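Local atomic coordinates of adenosine deaminase (Burkholderia ambifaria, PDB entry 4GXW), a protein that probably deaminates a purine such as adenine or adenosine by hydrolysis, using a bound zinc ion in a TIM-barrel fold. Residues H37-V42 with R95-E100; A113-N118 with I150-I155. All blocks are in the same frame, centred on the assembly; numbering follows the deposited sequence.

Both contacts are buried, but contact 1 supplies a zinc ligand, His37, while contact 2 only brings the Phe116 ring close to the metal. Contact 2 lies within the barrel wall itself, where the neighbouring parallel strands 110-117 and 151-159 are joined by regular backbone hydrogen bonds. Contact 1 joins the loop at the end of strand 31-33 to helix 91-106 of the outer layer, which leads into strand 110-117, through aliphatic side chains and one shared water. The two touch at residues 37-38 and 115-116. Leu38 N probably donates a hydrogen bond to Phe116 O (2.9 Å), the rings of His37 and Phe116 meet, and Leu38 CB packs on the Phe115 ring.

Contact 1 (H37-V42 with R95-E100); sequences HLLGAV and RRIAYE. With ZN (zinc ion), chain C.
Ile97 of helix 91-106 points toward the loop 37-42 and meets three of its side chains. Leu38 crosses it at about a right angle, with CG 3.8 Å from Ile97 CD1. Leu38 CG stands opposite its own backbone N (chi1 -178°); this directs the branched end at the helix, where CD1 passes the isoleucine and lies 3.6 Å from Ala98 CA. Leu39 approaches obliquely and touches through one branch, its CD1 lying 3.9 Å from Ile97 CD1. Val42 also comes in at a slant, and its CG2 packs against the other arm of the isoleucine, Ile97 CG2, at 3.9 Å. The chi1 of 62° sets Ile97 CG1 between backbone N and carbonyl carbon, which sends CD1 in among Leu38, Leu39 and Val42, while CG2 meets the valine as well. Leu83 of helix 77-87 touches both Leu39 and Val42, extending this apolar cluster. Beside it, one water donates to both Ala41 O (2.8 Å) and Ile97 O (2.7 Å), bridging the two backbones. At the start of the loop His37 takes no part in the packing and binds the zinc ion through NE2 at 2.1 Å; His35, His216, Asp301 and a water are the other ligands. The chemistry is thus divided: polar coordination on the barrel side, aliphatic packing on the helix side, with one water donating to a carbonyl oxygen of each segment.

Contact 2 (A113-N118 with I150-I155); sequences AEFFWN and IGARLI
Ala113 N donates to Gly151 O at 2.9 Å, the first of five backbone hydrogen bonds that pair strands 113-117 and 151-155 in parallel. Donors then alternate between the strands, through Arg153, Phe115 and Ile155, to Trp117 N, whose bond to Ile155 O is longer (3.3 Å) and comes from above the carbonyl plane. On one face of the sheet Phe116 and Ile155 lie side by side, pointing the same way; Ile155 CG2 sits at the ring edge, 3.8 Å from Phe116 CD1. Ile155 CD1 reaches back to Glu114 CB at 3.8 Å. On the other face Leu154 CD1 lies obliquely to the Phe115 ring, 3.6 Å from CE2, and also packs on Trp117 CB at 3.9 Å. With chi1 at 62°, the Phe115 ring leans over the neighbouring strand, bringing Ala152 CB to its edge. Farther out, the Glu114 carboxylate is held by a salt bridge to Arg238 and hydrogen bonds from His112 NE2 and Trp340 N, while Arg153 folds back so that NH1 donates to its neighbour's carbonyl, Ala152 O, at 2.9 Å. Ile137 and Met141 of helix 130-148 cover the Leu154 and Ala152 face, whereas the Phe116 ring meets His35 edge-to-face and touches the ring of His216, both zinc ligands. Strand, helices and next parallel strand form the beta-alpha-beta crossover of a TIM barrel, with the metal site at the C-terminal end of the strands.

Contact 1 (H37-V42 with R95-E100)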
loop_
_atom_site.group_PDB
_atom_site.type_symbol
_atom_site.label_atom_id
_atom_site.label_comp_id
_atom_site.label_asym_id
_atom_site.label_seq_id
_atom_site.Cartn_x
_atom_site.Cartn_y
_atom_site.Cartn_z
ATOM N N HIS A 37 -4.528 1.076 0.873
ATOM C CA HIS A 37 -5.599 1.836 1.511
ATOM C C HIS A 37 -6.881 1.023 1.463
ATOM O O HIS A 37 -7.337 0.625 0.383
ATOM C CB HIS A 37 -5.780 3.204 0.839
ATOM C CG HIS A 37 -4.532 4.028 0.836
ATOM N ND1 HIS A 37 -4.246 4.966 1.810
ATOM C CD2 HIS A 37 -3.468 4.019 -0.003
ATOM C CE1 HIS A 37 -3.062 5.504 1.559
ATOM N NE2 HIS A 37 -2.568 4.944 0.467
ATOM N N LEU A 38 -7.449 0.781 2.644
ATOM C CA LEU A 38 -8.718 0.075 2.784
ATOM C C LEU A 38 -9.773 0.567 1.791
ATOM O O LEU A 38 -10.413 -0.230 1.101
ATOM C CB LEU A 38 -9.244 0.250 4.211
ATOM C CG LEU A 38 -10.555 -0.477 4.509
ATOM C CD1 LEU A 38 -10.409 -1.982 4.296
ATOM C CD2 LEU A 38 -11.026 -0.151 5.916
ATOM N N LEU A 39 -9.940 1.882 1.710
ATOM C CA LEU A 39 -10.986 2.464 0.884
ATOM C C LEU A 39 -10.633 2.438 -0.606
ATOM O O LEU A 39 -11.480 2.728 -1.451
ATOM C CB LEU A 39 -11.333 3.884 1.365
ATOM C CG LEU A 39 -12.433 3.979 2.440
ATOM C CD1 LEU A 39 -12.072 3.188 3.702
ATOM C CD2 LEU A 39 -12.726 5.438 2.780
ATOM N N GLY A 40 -9.389 2.080 -0.919
ATOM C CA GLY A 40 -8.986 1.840 -2.300
ATOM C C GLY A 40 -9.028 0.370 -2.703
ATOM O O GLY A 40 -8.545 -0.010 -3.781
ATOM N N ALA A 41 -9.594 -0.457 -1.825
ATOM C CA ALA A 41 -9.687 -1.901 -2.032
ATOM C C ALA A 41 -11.131 -2.387 -1.986
ATOM O O ALA A 41 -11.376 -3.573 -1.810
ATOM C CB ALA A 41 -8.850 -2.647 -0.999
ATOM N N VAL A 42 -12.090 -1.476 -2.126
ATOM C CA VAL A 42 -13.490 -1.878 -2.146
ATOM C C VAL A 42 -13.846 -2.499 -3.495
ATOM O O VAL A 42 -13.591 -1.903 -4.546
ATOM C CB VAL A 42 -14.412 -0.673 -1.840
ATOM C CG1 VAL A 42 -15.867 -1.088 -1.882
ATOM C CG2 VAL A 42 -14.060 -0.075 -0.476
ATOM N N ARG A 95 -16.257 -3.283 8.651
ATOM C CA ARG A 95 -15.953 -4.693 8.862
ATOM C C ARG A 95 -15.951 -5.411 7.516
ATOM O O ARG A 95 -15.005 -6.144 7.180
ATOM C CB ARG A 95 -16.993 -5.364 9.771
ATOM C CG ARG A 95 -16.708 -6.853 9.996
ATOM C CD ARG A 95 -17.948 -7.687 10.312
ATOM N NE ARG A 95 -19.030 -7.445 9.363
ATOM C CZ ARG A 95 -19.137 -8.005 8.161
ATOM N NH1 ARG A 95 -18.241 -8.885 7.725
ATOM N NH2 ARG A 95 -20.169 -7.694 7.387
ATOM N N ARG A 96 -17.017 -5.210 6.746
ATOM C CA ARG A 96 -17.145 -5.881 5.452
ATOM C C ARG A 96 -15.977 -5.589 4.508
ATOM O O ARG A 96 -15.400 -6.510 3.911
ATOM C CB ARG A 96 -18.476 -5.532 4.776
ATOM C CG ARG A 96 -18.667 -6.242 3.449
ATOM C CD ARG A 96 -20.020 -5.938 2.849
ATOM N NE ARG A 96 -20.165 -6.569 1.542
ATOM C CZ ARG A 96 -21.278 -6.553 0.819
ATOM N NH1 ARG A 96 -22.358 -5.941 1.273
ATOM N NH2 ARG A 96 -21.304 -7.155 -0.358
ATOM N N ILE A 97 -15.626 -4.318 4.349
ATOM C CA ILE A 97 -14.584 -4.007 3.379
ATOM C C ILE A 97 -13.200 -4.462 3.853
ATOM O O ILE A 97 -12.365 -4.839 3.027
ATOM C CB ILE A 97 -14.606 -2.538 2.874
ATOM C CG1 ILE A 97 -14.369 -1.535 4.002
ATOM C CG2 ILE A 97 -15.924 -2.258 2.152
ATOM C CD1 ILE A 97 -14.183 -0.126 3.486
ATOM N N ALA A 98 -12.970 -4.476 5.166
ATOM C CA ALA A 98 -11.716 -5.019 5.694
ATOM C C ALA A 98 -11.626 -6.521 5.414
ATOM O O ALA A 98 -10.600 -7.019 4.946
ATOM C CB ALA A 98 -11.576 -4.725 7.186
ATOM N N TYR A 99 -12.715 -7.234 5.683
ATOM C CA TYR A 99 -12.759 -8.677 5.489
ATOM C C TYR A 99 -12.574 -9.017 4.013
ATOM O O TYR A 99 -11.815 -9.934 3.675
ATOM C CB TYR A 99 -14.090 -9.220 6.010
ATOM C CG TYR A 99 -14.294 -10.708 5.846
ATOM C CD1 TYR A 99 -13.734 -11.611 6.738
ATOM C CD2 TYR A 99 -15.077 -11.208 4.808
ATOM C CE1 TYR A 99 -13.946 -12.970 6.599
ATOM C CE2 TYR A 99 -15.291 -12.574 4.662
ATOM C CZ TYR A 99 -14.720 -13.447 5.560
ATOM O OH TYR A 99 -14.928 -14.808 5.421
ATOM N N GLU A 100 -13.247 -8.275 3.132
ATOM C CA GLU A 100 -13.161 -8.562 1.698
ATOM C C GLU A 100 -11.791 -8.232 1.111
ATOM O O GLU A 100 -11.298 -8.955 0.246
ATOM C CB GLU A 100 -14.289 -7.862 0.925
ATOM C CG GLU A 100 -15.655 -8.417 1.289
ATOM C CD GLU A 100 -16.808 -7.835 0.499
ATOM O OE1 GLU A 100 -16.593 -6.925 -0.330
ATOM O OE2 GLU A 100 -17.955 -8.304 0.712
HETATM ZN ZN ZN C . -0.817 5.293 -0.604
HETATM O O HOH W 1 -12.854 -4.260 0.459
HETATM O O HOH W 2 -0.416 6.428 -2.163
#

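Contact 2 (A113-N118 with I150-I155)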
loop_
_atom_site.group_PDB
_atom_site.type_symbol
_atom_site.label_atom_id
_atom_site.label_comp_id
_atom_site.label_asym_id
_atom_site.label_seq_id
_atom_site.Cartn_x
_atom_site.Cartn_y
_atom_site.Cartn_z
ATOM N N ALA A 113 -0.799 -8.554 5.877
ATOM C CA ALA A 113 -1.158 -7.282 5.247
ATOM C C ALA A 113 -1.289 -6.183 6.293
ATOM O O ALA A 113 -1.996 -6.349 7.289
ATOM C CB ALA A 113 -2.473 -7.408 4.472
ATOM N N GLU A 114 -0.624 -5.054 6.065
ATOM C CA GLU A 114 -0.794 -3.881 6.915
ATOM C C GLU A 114 -1.433 -2.821 6.041
ATOM O O GLU A 114 -0.895 -2.490 4.978
ATOM C CB GLU A 114 0.559 -3.425 7.471
ATOM C CG GLU A 114 1.311 -4.579 8.125
ATOM C CD GLU A 114 2.611 -4.187 8.792
ATOM O OE1 GLU A 114 2.935 -2.982 8.862
ATOM O OE2 GLU A 114 3.321 -5.105 9.257
ATOM N N PHE A 115 -2.590 -2.316 6.468
ATOM C CA PHE A 115 -3.396 -1.447 5.613
ATOM C C PHE A 115 -3.822 -0.153 6.295
ATOM O O PHE A 115 -3.963 -0.100 7.523
ATOM C CB PHE A 115 -4.592 -2.211 5.016
ATOM C CG PHE A 115 -5.573 -2.736 6.037
ATOM C CD1 PHE A 115 -5.384 -3.969 6.648
ATOM C CD2 PHE A 115 -6.700 -2.003 6.370
ATOM C CE1 PHE A 115 -6.315 -4.458 7.579
ATOM C CE2 PHE A 115 -7.621 -2.487 7.289
ATOM C CZ PHE A 115 -7.421 -3.709 7.902
ATOM N N PHE A 116 -3.998 0.885 5.478
ATOM C CA PHE A 116 -4.285 2.243 5.935
ATOM C C PHE A 116 -5.789 2.534 5.989
ATOM O O PHE A 116 -6.542 2.159 5.085
ATOM C CB PHE A 116 -3.661 3.261 4.979
ATOM C CG PHE A 116 -2.156 3.169 4.843
ATOM C CD1 PHE A 116 -1.330 3.108 5.955
ATOM C CD2 PHE A 116 -1.567 3.134 3.584
ATOM C CE1 PHE A 116 0.056 3.033 5.809
ATOM C CE2 PHE A 116 -0.179 3.062 3.443
ATOM C CZ PHE A 116 0.624 3.009 4.565
ATOM N N TRP A 117 -6.204 3.246 7.035
ATOM C CA TRP A 117 -7.584 3.709 7.175
ATOM C C TRP A 117 -7.524 5.099 7.783
ATOM O O TRP A 117 -6.782 5.307 8.745
ATOM C CB TRP A 117 -8.367 2.771 8.099
ATOM C CG TRP A 117 -9.602 3.376 8.729
ATOM C CD1 TRP A 117 -10.698 3.893 8.082
ATOM C CD2 TRP A 117 -9.872 3.511 10.133
ATOM N NE1 TRP A 117 -11.628 4.342 9.005
ATOM C CE2 TRP A 117 -11.144 4.104 10.266
ATOM C CE3 TRP A 117 -9.163 3.163 11.290
ATOM C CZ2 TRP A 117 -11.705 4.387 11.508
ATOM C CZ3 TRP A 117 -9.727 3.430 12.516
ATOM C CH2 TRP A 117 -10.987 4.035 12.617
ATOM N N ASN A 118 -8.273 6.048 7.221
ATOM C CA ASN A 118 -8.322 7.408 7.770
ATOM C C ASN A 118 -9.487 7.600 8.739
ATOM O O ASN A 118 -10.638 7.739 8.326
ATOM C CB ASN A 118 -8.433 8.455 6.661
ATOM C CG ASN A 118 -7.326 8.362 5.643
ATOM O OD1 ASN A 118 -7.512 7.762 4.578
ATOM N ND2 ASN A 118 -6.173 8.975 5.940
ATOM N N ILE A 150 -4.764 -15.301 6.903
ATOM C CA ILE A 150 -3.938 -14.125 6.658
ATOM C C ILE A 150 -3.835 -13.272 7.918
ATOM O O ILE A 150 -4.849 -13.005 8.574
ATOM C CB ILE A 150 -4.491 -13.280 5.478
ATOM C CG1 ILE A 150 -3.604 -12.069 5.194
ATOM C CG2 ILE A 150 -5.953 -12.847 5.715
ATOM C CD1 ILE A 150 -4.013 -11.311 3.927
ATOM N N GLY A 151 -2.616 -12.871 8.268
ATOM C CA GLY A 151 -2.405 -11.968 9.392
ATOM C C GLY A 151 -2.487 -10.528 8.930
ATOM O O GLY A 151 -2.292 -10.230 7.746
ATOM N N ALA A 152 -2.776 -9.610 9.848
ATOM C CA ALA A 152 -2.938 -8.215 9.445
ATOM C C ALA A 152 -2.672 -7.235 10.573
ATOM O O ALA A 152 -2.807 -7.578 11.754
ATOM C CB ALA A 152 -4.342 -7.981 8.868
ATOM N N ARG A 153 -2.276 -6.019 10.198
ATOM C CA ARG A 153 -2.261 -4.885 11.120
ATOM C C ARG A 153 -3.007 -3.715 10.501
ATOM O O ARG A 153 -2.984 -3.523 9.280
ATOM C CB ARG A 153 -0.833 -4.442 11.446
ATOM C CG ARG A 153 0.054 -5.517 12.052
ATOM C CD ARG A 153 -0.411 -5.911 13.445
ATOM N NE ARG A 153 0.482 -6.897 14.055
ATOM C CZ ARG A 153 0.420 -8.208 13.834
ATOM N NH1 ARG A 153 -0.497 -8.715 13.018
ATOM N NH2 ARG A 153 1.280 -9.019 14.436
ATOM N N LEU A 154 -3.645 -2.930 11.360
ATOM C CA LEU A 154 -4.341 -1.711 10.969
ATOM C C LEU A 154 -3.463 -0.504 11.280
ATOM O O LEU A 154 -2.885 -0.411 12.367
ATOM C CB LEU A 154 -5.651 -1.598 11.743
ATOM C CG LEU A 154 -6.502 -0.347 11.518
ATOM C CD1 LEU A 154 -6.892 -0.245 10.046
ATOM C CD2 LEU A 154 -7.737 -0.403 12.409
ATOM N N ILE A 155 -3.376 0.416 10.325
ATOM C CA ILE A 155 -2.566 1.621 10.458
ATOM C C ILE A 155 -3.469 2.836 10.256
ATOM O O ILE A 155 -3.662 3.307 9.130
ATOM C CB ILE A 155 -1.386 1.633 9.455
ATOM C CG1 ILE A 155 -0.532 0.368 9.606
ATOM C CG2 ILE A 155 -0.530 2.889 9.639
ATOM C CD1 ILE A 155 0.574 0.238 8.551
#